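Local coordinates for periplasmic protein-probably involved in high-affinity Fe2+ transport (Escherichia coli F11, PDB 5I0Y) that binds copper as a periplasmic, two-subunit protein and probably takes part in high-affinity iron transport, at residues Y6-P11 with L19-L24; W64-T69 with A122-H127. The protein carries 1 engineered substitution. One frame throughout, in Å; residues are numbered along the deposited sequence.

Contact 1 of 2, residues Y6-P11 with L19-L24; sequences YPAGEP and LAAVYL
Y6 and Y23 form an antiparallel hydrogen-bonded pair in the hairpin of strands 6-14 and 17-24. Y6 N donates to Y23 O at 2.9 Å, and Y23 N donates to Y6 O at 2.8 Å. P7 and V22 follow as a non-hydrogen-bonded pair. A8 N then reaches A21 O at 2.9 Å, from well above the carbonyl plane. Beyond A8 the two backbones move apart. A water bridges them, donating to both G9 O and A21 O. The backbones come together again at P11, where CA lies 3.4 Å from L19 O in a CA-H...O contact.

The side chains of Y6 and Y23 share one face of the sheet. Y23 CG sits between its backbone N and carbonyl carbon (chi1 64°), which turns the ring across the neighbouring strand. CB of Y6 lies over one face of that ring, a CH-pi contact 4.0 Å from its centroid. A8 CB meets the edge of the same ring and also packs on A21 CB at 3.8 Å. L152 touches both tyrosines. A21 O takes two donors, A8 N and the water, so G9 keeps a polar link to the strand where direct backbone pairing lapses.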
ATOM      1  N   TYR B   6      -3.404  -7.150  20.416  1.00 18.66           N
ATOM      2  CA  TYR B   6      -3.217  -8.473  21.002  1.00 18.76           C
ATOM      3  C   TYR B   6      -2.948  -9.499  19.926  1.00 17.05           C
ATOM      4  O   TYR B   6      -3.683  -9.564  18.934  1.00 15.91           O
ATOM      5  CB  TYR B   6      -4.441  -8.855  21.838  1.00 19.37           C
ATOM      6  CG  TYR B   6      -4.847  -7.712  22.740  1.00 21.57           C
ATOM      7  CD1 TYR B   6      -4.155  -7.449  23.928  1.00 23.03           C
ATOM      8  CD2 TYR B   6      -5.879  -6.851  22.368  1.00 22.05           C
ATOM      9  CE1 TYR B   6      -4.514  -6.375  24.740  1.00 23.73           C
ATOM     10  CE2 TYR B   6      -6.243  -5.780  23.171  1.00 23.52           C
ATOM     11  CZ  TYR B   6      -5.556  -5.545  24.347  1.00 24.31           C
ATOM     12  OH  TYR B   6      -5.925  -4.475  25.126  1.00 26.24           O
ATOM     13  N   PRO B   7      -1.877 -10.286  20.094  1.00 16.84           N
ATOM     14  CA  PRO B   7      -1.597 -11.327  19.099  1.00 16.66           C
ATOM     15  C   PRO B   7      -2.659 -12.404  19.051  1.00 15.59           C
ATOM     16  O   PRO B   7      -3.174 -12.831  20.091  1.00 16.05           O
ATOM     17  CB  PRO B   7      -0.268 -11.920  19.568  1.00 17.49           C
ATOM     18  CG  PRO B   7       0.349 -10.850  20.411  1.00 18.81           C
ATOM     19  CD  PRO B   7      -0.801 -10.185  21.100  1.00 18.23           C
ATOM     20  N   ALA B   8      -3.002 -12.814  17.838  1.00 15.12           N
ATOM     21  CA  ALA B   8      -3.788 -14.013  17.616  1.00 15.30           C
ATOM     22  C   ALA B   8      -2.834 -15.118  17.141  1.00 15.73           C
ATOM     23  O   ALA B   8      -2.554 -15.255  15.938  1.00 17.56           O
ATOM     24  CB  ALA B   8      -4.887 -13.751  16.604  1.00 15.54           C
ATOM     25  N   GLY B   9      -2.313 -15.893  18.080  1.00 15.66           N
ATOM     26  CA  GLY B   9      -1.362 -16.944  17.758  1.00 15.83           C
ATOM     27  C   GLY B   9      -0.006 -16.426  17.345  1.00 15.65           C
ATOM     28  O   GLY B   9       0.369 -15.278  17.627  1.00 16.14           O
ATOM     29  N   GLU B  10       0.730 -17.293  16.669  1.00 15.45           N
ATOM     30  CA  GLU B  10       2.144 -17.157  16.496  1.00 15.72           C
ATOM     31  C   GLU B  10       2.434 -16.589  15.112  1.00 14.66           C
ATOM     32  O   GLU B  10       1.907 -17.102  14.129  1.00 13.77           O
ATOM     33  CB  GLU B  10       2.714 -18.560  16.614  1.00 18.33           C
ATOM     34  CG  GLU B  10       4.213 -18.681  16.539  1.00 19.67           C
ATOM     35  CD  GLU B  10       4.663 -20.100  16.847  1.00 21.27           C
ATOM     36  OE1 GLU B  10       4.465 -20.566  17.987  1.00 23.57           O
ATOM     37  OE2 GLU B  10       5.210 -20.751  15.950  1.00 23.35           O
ATOM     38  N   PRO B  11       3.285 -15.548  15.022  1.00 13.99           N
ATOM     39  CA  PRO B  11       3.642 -15.087  13.677  1.00 14.30           C
ATOM     40  C   PRO B  11       4.455 -16.131  12.948  1.00 14.52           C
ATOM     41  O   PRO B  11       5.126 -16.964  13.583  1.00 13.93           O
ATOM     42  CB  PRO B  11       4.503 -13.856  13.936  1.00 15.03           C
ATOM     43  CG  PRO B  11       5.060 -14.058  15.293  1.00 16.42           C
ATOM     44  CD  PRO B  11       4.046 -14.844  16.071  1.00 15.54           C
ATOM     45  N   LEU B  19       4.320 -12.742   8.855  1.00 10.40           N
ATOM     46  CA  LEU B  19       2.882 -12.580   8.811  1.00 10.07           C
ATOM     47  C   LEU B  19       2.307 -12.906  10.164  1.00  9.86           C
ATOM     48  O   LEU B  19       2.457 -14.026  10.646  1.00  9.17           O
ATOM     49  CB  LEU B  19       2.268 -13.491   7.751  1.00 10.37           C
ATOM     50  CG  LEU B  19       2.894 -13.372   6.357  1.00 10.94           C
ATOM     51  CD1 LEU B  19       3.907 -14.480   6.076  1.00 10.92           C
ATOM     52  CD2 LEU B  19       1.798 -13.388   5.316  1.00 11.42           C
ATOM     53  N   ALA B  20       1.652 -11.926  10.779  1.00 10.22           N
ATOM     54  CA  ALA B  20       1.043 -12.105  12.098  1.00 10.76           C
ATOM     55  C   ALA B  20      -0.433 -11.738  12.056  1.00 11.18           C
ATOM     56  O   ALA B  20      -0.844 -10.861  11.280  1.00 11.35           O
ATOM     57  CB  ALA B  20       1.747 -11.242  13.129  1.00 11.66           C
ATOM     58  N   ALA B  21      -1.235 -12.428  12.858  1.00 11.39           N
ATOM     59  CA  ALA B  21      -2.621 -12.045  13.080  1.00 11.46           C
ATOM     60  C   ALA B  21      -2.668 -11.312  14.410  1.00 11.68           C
ATOM     61  O   ALA B  21      -2.030 -11.730  15.374  1.00 12.18           O
ATOM     62  CB  ALA B  21      -3.507 -13.273  13.101  1.00 11.34           C
ATOM     63  N   VAL B  22      -3.401 -10.205  14.458  0.50 11.59           N
ATOM     64  CA  VAL B  22      -3.592  -9.485  15.709  0.50 11.67           C
ATOM     65  C   VAL B  22      -5.014  -8.977  15.746  0.50 11.50           C
ATOM     66  O   VAL B  22      -5.705  -8.959  14.730  0.50 11.29           O
ATOM     67  CB  VAL B  22      -2.609  -8.305  15.888  0.50 11.74           C
ATOM     68  CG1 VAL B  22      -1.175  -8.800  16.023  0.50 11.76           C
ATOM     69  CG2 VAL B  22      -2.736  -7.320  14.739  0.50 11.47           C
ATOM     70  N   TYR B  23      -5.457  -8.585  16.931  1.00 11.99           N
ATOM     71  CA  TYR B  23      -6.773  -7.988  17.090  1.00 12.64           C
ATOM     72  C   TYR B  23      -6.748  -6.881  18.144  1.00 12.43           C
ATOM     73  O   TYR B  23      -5.846  -6.789  18.967  1.00 12.13           O
ATOM     74  CB  TYR B  23      -7.857  -9.045  17.382  1.00 13.85           C
ATOM     75  CG  TYR B  23      -7.678  -9.784  18.678  1.00 14.46           C
ATOM     76  CD1 TYR B  23      -8.348  -9.387  19.835  1.00 15.04           C
ATOM     77  CD2 TYR B  23      -6.844 -10.890  18.754  1.00 15.12           C
ATOM     78  CE1 TYR B  23      -8.183 -10.071  21.028  1.00 16.02           C
ATOM     79  CE2 TYR B  23      -6.672 -11.579  19.943  1.00 16.39           C
ATOM     80  CZ  TYR B  23      -7.347 -11.172  21.070  1.00 16.31           C
ATOM     81  OH  TYR B  23      -7.157 -11.878  22.241  1.00 19.17           O
ATOM     82  N   LEU B  24      -7.751  -6.021  18.071  1.00 12.60           N
ATOM     83  CA  LEU B  24      -7.907  -4.907  19.011  1.00 13.23           C
ATOM     84  C   LEU B  24      -9.394  -4.573  19.065  1.00 12.92           C
ATOM     85  O   LEU B  24     -10.217  -5.237  18.427  1.00 11.67           O
ATOM     86  CB  LEU B  24      -7.071  -3.691  18.572  1.00 13.99           C
ATOM     87  CG  LEU B  24      -7.395  -3.129  17.182  1.00 14.71           C
ATOM     88  CD1 LEU B  24      -7.159  -1.621  17.125  1.00 16.04           C
ATOM     89  CD2 LEU B  24      -6.587  -3.818  16.096  1.00 15.84           C
TER
HETATM   90  O   HOH W   1       0.376 -13.414  15.359  1.00 20.03           O

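Contact 2 of 2, residues W64-T69 with A122-H127; sequences WIPYLT and AGMHRH. With CU (copper (II) ion), chain C.
M124 and Y67 form a Met-aromatic contact, their side chains crossing at about a right angle. It joins the loop before strand 69-76 to the loop that leads into strand 125-127. M124 SD lies 5.1 Å from the centroid of the Y67 ring, 54° off the ring normal, so the sulfur approaches obliquely. The methyl CE comes nearer, 3.6 Å from Y67 CD2. CG of M124 is anti to the backbone N (chi1 172°), and the chain stays extended until it bends at chi3 (-98°). That bend sets CE against both the ring and P66, whose CG is 3.9 Å from it. At the base of the ring, M124 CB rests 3.9 Å from Y67 CG.

A122 packs beside the backbone, with its CB 3.3 Å from Y67 O and 4.0 Å from T69 OG1.

The contact is part of the subunit interface. Y67 OH hydrogen-bonds to the backbone N of Y67 of the second subunit, and M124 packs on M90 of that subunit. Strand 125-127 pairs in parallel with a strand of the same neighbour. At its end H127 joins H44, M90 and H97 of the second subunit round one copper ion, which H127 NE2 binds at 2.3 Å.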
ATOM      1  N   TRP B  64       6.276  -2.631   4.998  1.00  9.38           N
ATOM      2  CA  TRP B  64       4.943  -3.145   4.749  1.00  8.76           C
ATOM      3  C   TRP B  64       4.826  -3.717   3.358  1.00  8.79           C
ATOM      4  O   TRP B  64       5.438  -3.225   2.406  1.00  9.64           O
ATOM      5  CB  TRP B  64       3.935  -2.019   4.921  1.00  8.26           C
ATOM      6  CG  TRP B  64       2.514  -2.481   4.917  1.00  7.67           C
ATOM      7  CD1 TRP B  64       1.958  -3.490   5.691  1.00  7.51           C
ATOM      8  CD2 TRP B  64       1.428  -1.982   4.094  1.00  7.33           C
ATOM      9  NE1 TRP B  64       0.635  -3.640   5.429  1.00  7.81           N
ATOM     10  CE2 TRP B  64       0.241  -2.756   4.473  1.00  7.32           C
ATOM     11  CE3 TRP B  64       1.306  -0.991   3.129  1.00  7.35           C
ATOM     12  CZ2 TRP B  64      -1.007  -2.522   3.911  1.00  7.41           C
ATOM     13  CZ3 TRP B  64       0.034  -0.775   2.559  1.00  7.56           C
ATOM     14  CH2 TRP B  64      -1.081  -1.529   2.930  1.00  7.50           C
ATOM     15  N   ILE B  65       4.066  -4.794   3.213  1.00  8.60           N
ATOM     16  CA  ILE B  65       3.823  -5.316   1.869  1.00  8.63           C
ATOM     17  C   ILE B  65       2.458  -4.784   1.419  1.00  8.59           C
ATOM     18  O   ILE B  65       1.438  -5.179   1.967  1.00  8.17           O
ATOM     19  CB  ILE B  65       3.820  -6.854   1.855  1.00  9.09           C
ATOM     20  CG1 ILE B  65       5.135  -7.433   2.430  1.00  9.40           C
ATOM     21  CG2 ILE B  65       3.566  -7.345   0.433  1.00  9.31           C
ATOM     22  CD1 ILE B  65       6.410  -7.080   1.679  1.00  9.84           C
ATOM     23  N   PRO B  66       2.441  -3.868   0.429  1.00  8.17           N
ATOM     24  CA  PRO B  66       1.202  -3.234  -0.034  1.00  8.15           C
ATOM     25  C   PRO B  66       0.520  -4.019  -1.141  1.00  8.36           C
ATOM     26  O   PRO B  66       1.115  -4.950  -1.702  1.00  8.23           O
ATOM     27  CB  PRO B  66       1.713  -1.893  -0.575  1.00  8.31           C
ATOM     28  CG  PRO B  66       3.023  -2.260  -1.220  1.00  8.38           C
ATOM     29  CD  PRO B  66       3.604  -3.370  -0.338  1.00  8.54           C
ATOM     30  N   TYR B  67      -0.733  -3.671  -1.424  1.00  8.10           N
ATOM     31  CA  TYR B  67      -1.494  -4.221  -2.573  1.00  8.39           C
ATOM     32  C   TYR B  67      -1.818  -5.703  -2.451  1.00  8.43           C
ATOM     33  O   TYR B  67      -2.128  -6.346  -3.456  1.00  9.06           O
ATOM     34  CB  TYR B  67      -0.815  -3.900  -3.920  1.00  8.76           C
ATOM     35  CG  TYR B  67      -0.801  -2.420  -4.168  1.00  8.38           C
ATOM     36  CD1 TYR B  67      -1.894  -1.779  -4.755  1.00  8.74           C
ATOM     37  CD2 TYR B  67       0.300  -1.661  -3.802  1.00  8.56           C
ATOM     38  CE1 TYR B  67      -1.875  -0.403  -4.976  1.00  8.84           C
ATOM     39  CE2 TYR B  67       0.321  -0.291  -4.011  1.00  8.64           C
ATOM     40  CZ  TYR B  67      -0.756   0.320  -4.586  1.00  8.41           C
ATOM     41  OH  TYR B  67      -0.681   1.684  -4.774  1.00  8.89           O
ATOM     42  N   LEU B  68      -1.818  -6.236  -1.231  1.00  8.39           N
ATOM     43  CA  LEU B  68      -2.232  -7.631  -1.058  1.00  9.08           C
ATOM     44  C   LEU B  68      -3.756  -7.748  -1.086  1.00  9.45           C
ATOM     45  O   LEU B  68      -4.476  -6.784  -0.824  1.00 10.26           O
ATOM     46  CB  LEU B  68      -1.700  -8.198   0.258  1.00  8.65           C
ATOM     47  CG  LEU B  68      -0.177  -8.281   0.343  1.00  9.09           C
ATOM     48  CD1 LEU B  68       0.256  -8.776   1.714  1.00  9.12           C
ATOM     49  CD2 LEU B  68       0.428  -9.160  -0.744  1.00  9.74           C
ATOM     50  N   THR B  69      -4.258  -8.948  -1.392  1.00  9.65           N
ATOM     51  CA  THR B  69      -5.672  -9.266  -1.298  1.00 10.14           C
ATOM     52  C   THR B  69      -5.767 -10.399  -0.286  1.00  9.75           C
ATOM     53  O   THR B  69      -5.145 -11.453  -0.444  1.00 10.20           O
ATOM     54  CB  THR B  69      -6.204  -9.705  -2.656  1.00 10.66           C
ATOM     55  OG1 THR B  69      -5.973  -8.632  -3.577  1.00 10.81           O
ATOM     56  CG2 THR B  69      -7.706 -10.010  -2.582  1.00 11.27           C
ATOM     57  N   ALA B 122      -4.060  -6.859  -7.196  1.00 13.28           N
ATOM     58  CA  ALA B 122      -4.675  -5.570  -6.886  1.00 13.03           C
ATOM     59  C   ALA B 122      -4.056  -4.430  -7.679  1.00 13.54           C
ATOM     60  O   ALA B 122      -4.387  -3.268  -7.440  1.00 13.98           O
ATOM     61  CB  ALA B 122      -4.603  -5.287  -5.378  1.00 13.25           C
ATOM     62  N   GLY B 123      -3.158  -4.742  -8.610  1.00 12.74           N
ATOM     63  CA  GLY B 123      -2.704  -3.731  -9.565  1.00 13.54           C
ATOM     64  C   GLY B 123      -1.309  -3.155  -9.389  1.00 12.64           C
ATOM     65  O   GLY B 123      -0.977  -2.136 -10.013  1.00 13.94           O
ATOM     66  N   MET B 124      -0.481  -3.777  -8.554  1.00 11.91           N
ATOM     67  CA  MET B 124       0.914  -3.376  -8.475  1.00 11.66           C
ATOM     68  C   MET B 124       1.693  -4.160  -9.524  1.00 12.13           C
ATOM     69  O   MET B 124       1.499  -5.372  -9.662  1.00 13.93           O
ATOM     70  CB  MET B 124       1.502  -3.587  -7.076  1.00 11.63           C
ATOM     71  CG  MET B 124       3.004  -3.350  -7.013  1.00 11.85           C
ATOM     72  SD  MET B 124       3.666  -3.387  -5.347  1.00 11.95           S
ATOM     73  CE  MET B 124       3.729  -1.628  -4.991  1.00 10.89           C
ATOM     74  N   HIS B 125       2.552  -3.456 -10.249  1.00 11.79           N
ATOM     75  CA  HIS B 125       3.326  -4.034 -11.363  1.00 12.06           C
ATOM     76  C   HIS B 125       4.787  -4.081 -11.076  1.00 12.57           C
ATOM     77  O   HIS B 125       5.436  -3.037 -10.974  1.00 12.68           O
ATOM     78  CB  HIS B 125       3.100  -3.205 -12.619  1.00 13.51           C
ATOM     79  CG  HIS B 125       1.669  -3.175 -13.062  1.00 14.80           C
ATOM     80  ND1 HIS B 125       1.198  -3.979 -14.027  1.00 16.80           N
ATOM     81  CD2 HIS B 125       0.584  -2.438 -12.602  1.00 15.47           C
ATOM     82  CE1 HIS B 125      -0.120  -3.764 -14.191  1.00 17.75           C
ATOM     83  NE2 HIS B 125      -0.497  -2.824 -13.320  1.00 17.00           N
ATOM     84  N   ARG B 126       5.352  -5.286 -11.002  1.00 12.05           N
ATOM     85  CA  ARG B 126       6.793  -5.418 -10.773  1.00 12.67           C
ATOM     86  C   ARG B 126       7.591  -5.181 -12.057  1.00 12.05           C
ATOM     87  O   ARG B 126       7.168  -5.598 -13.151  1.00 12.52           O
ATOM     88  CB  ARG B 126       7.152  -6.787 -10.173  1.00 14.20           C
ATOM     89  CG  ARG B 126       6.950  -7.944 -11.127  1.00 15.71           C
ATOM     90  CD  ARG B 126       7.366  -9.275 -10.533  1.00 17.71           C
ATOM     91  NE  ARG B 126       7.129 -10.266 -11.573  1.00 18.66           N
ATOM     92  CZ  ARG B 126       8.081 -10.863 -12.286  1.00 17.80           C
ATOM     93  NH1 ARG B 126       9.367 -10.637 -12.033  1.00 17.25           N
ATOM     94  NH2 ARG B 126       7.740 -11.730 -13.228  1.00 19.50           N
ATOM     95  N   HIS B 127       8.739  -4.529 -11.903  1.00 11.15           N
ATOM     96  CA  HIS B 127       9.771  -4.515 -12.948  1.00 11.00           C
ATOM     97  C   HIS B 127      10.350  -5.897 -13.125  1.00 11.41           C
ATOM     98  O   HIS B 127      10.570  -6.609 -12.155  1.00 11.86           O
ATOM     99  CB  HIS B 127      10.864  -3.512 -12.613  1.00 10.77           C
ATOM    100  CG  HIS B 127      10.441  -2.056 -12.750  1.00 10.15           C
ATOM    101  ND1 HIS B 127      11.285  -1.110 -13.173  1.00 10.17           N
ATOM    102  CD2 HIS B 127       9.215  -1.403 -12.482  1.00  9.91           C
ATOM    103  CE1 HIS B 127      10.664   0.096 -13.168  1.00  9.98           C
ATOM    104  NE2 HIS B 127       9.396  -0.089 -12.774  1.00  9.67           N
TER
HETATM  105 CU    CU C 201       7.764   1.466 -12.785  0.50  8.05          CU

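In the fold
From the N terminus, contact 1 comes first. It closes the short hairpin loop between strands 6-14 and 17-24, at one edge of the antiparallel sheet within this chain. Strand 17-24 then pairs with strand 43-51, which leads toward the loop holding 64-69. Contact 2 opens only there and closes much later, at 122-127, after strands 69-76, 82-92, 95-102 and 108-117 have been laid down. The two contacts are in series and neither encloses the other. The centres of contact 1 and contact 2 are about 22 Å apart. Contact 1 ties the first two strands together, whereas contact 2 ties two segments that both meet the second subunit.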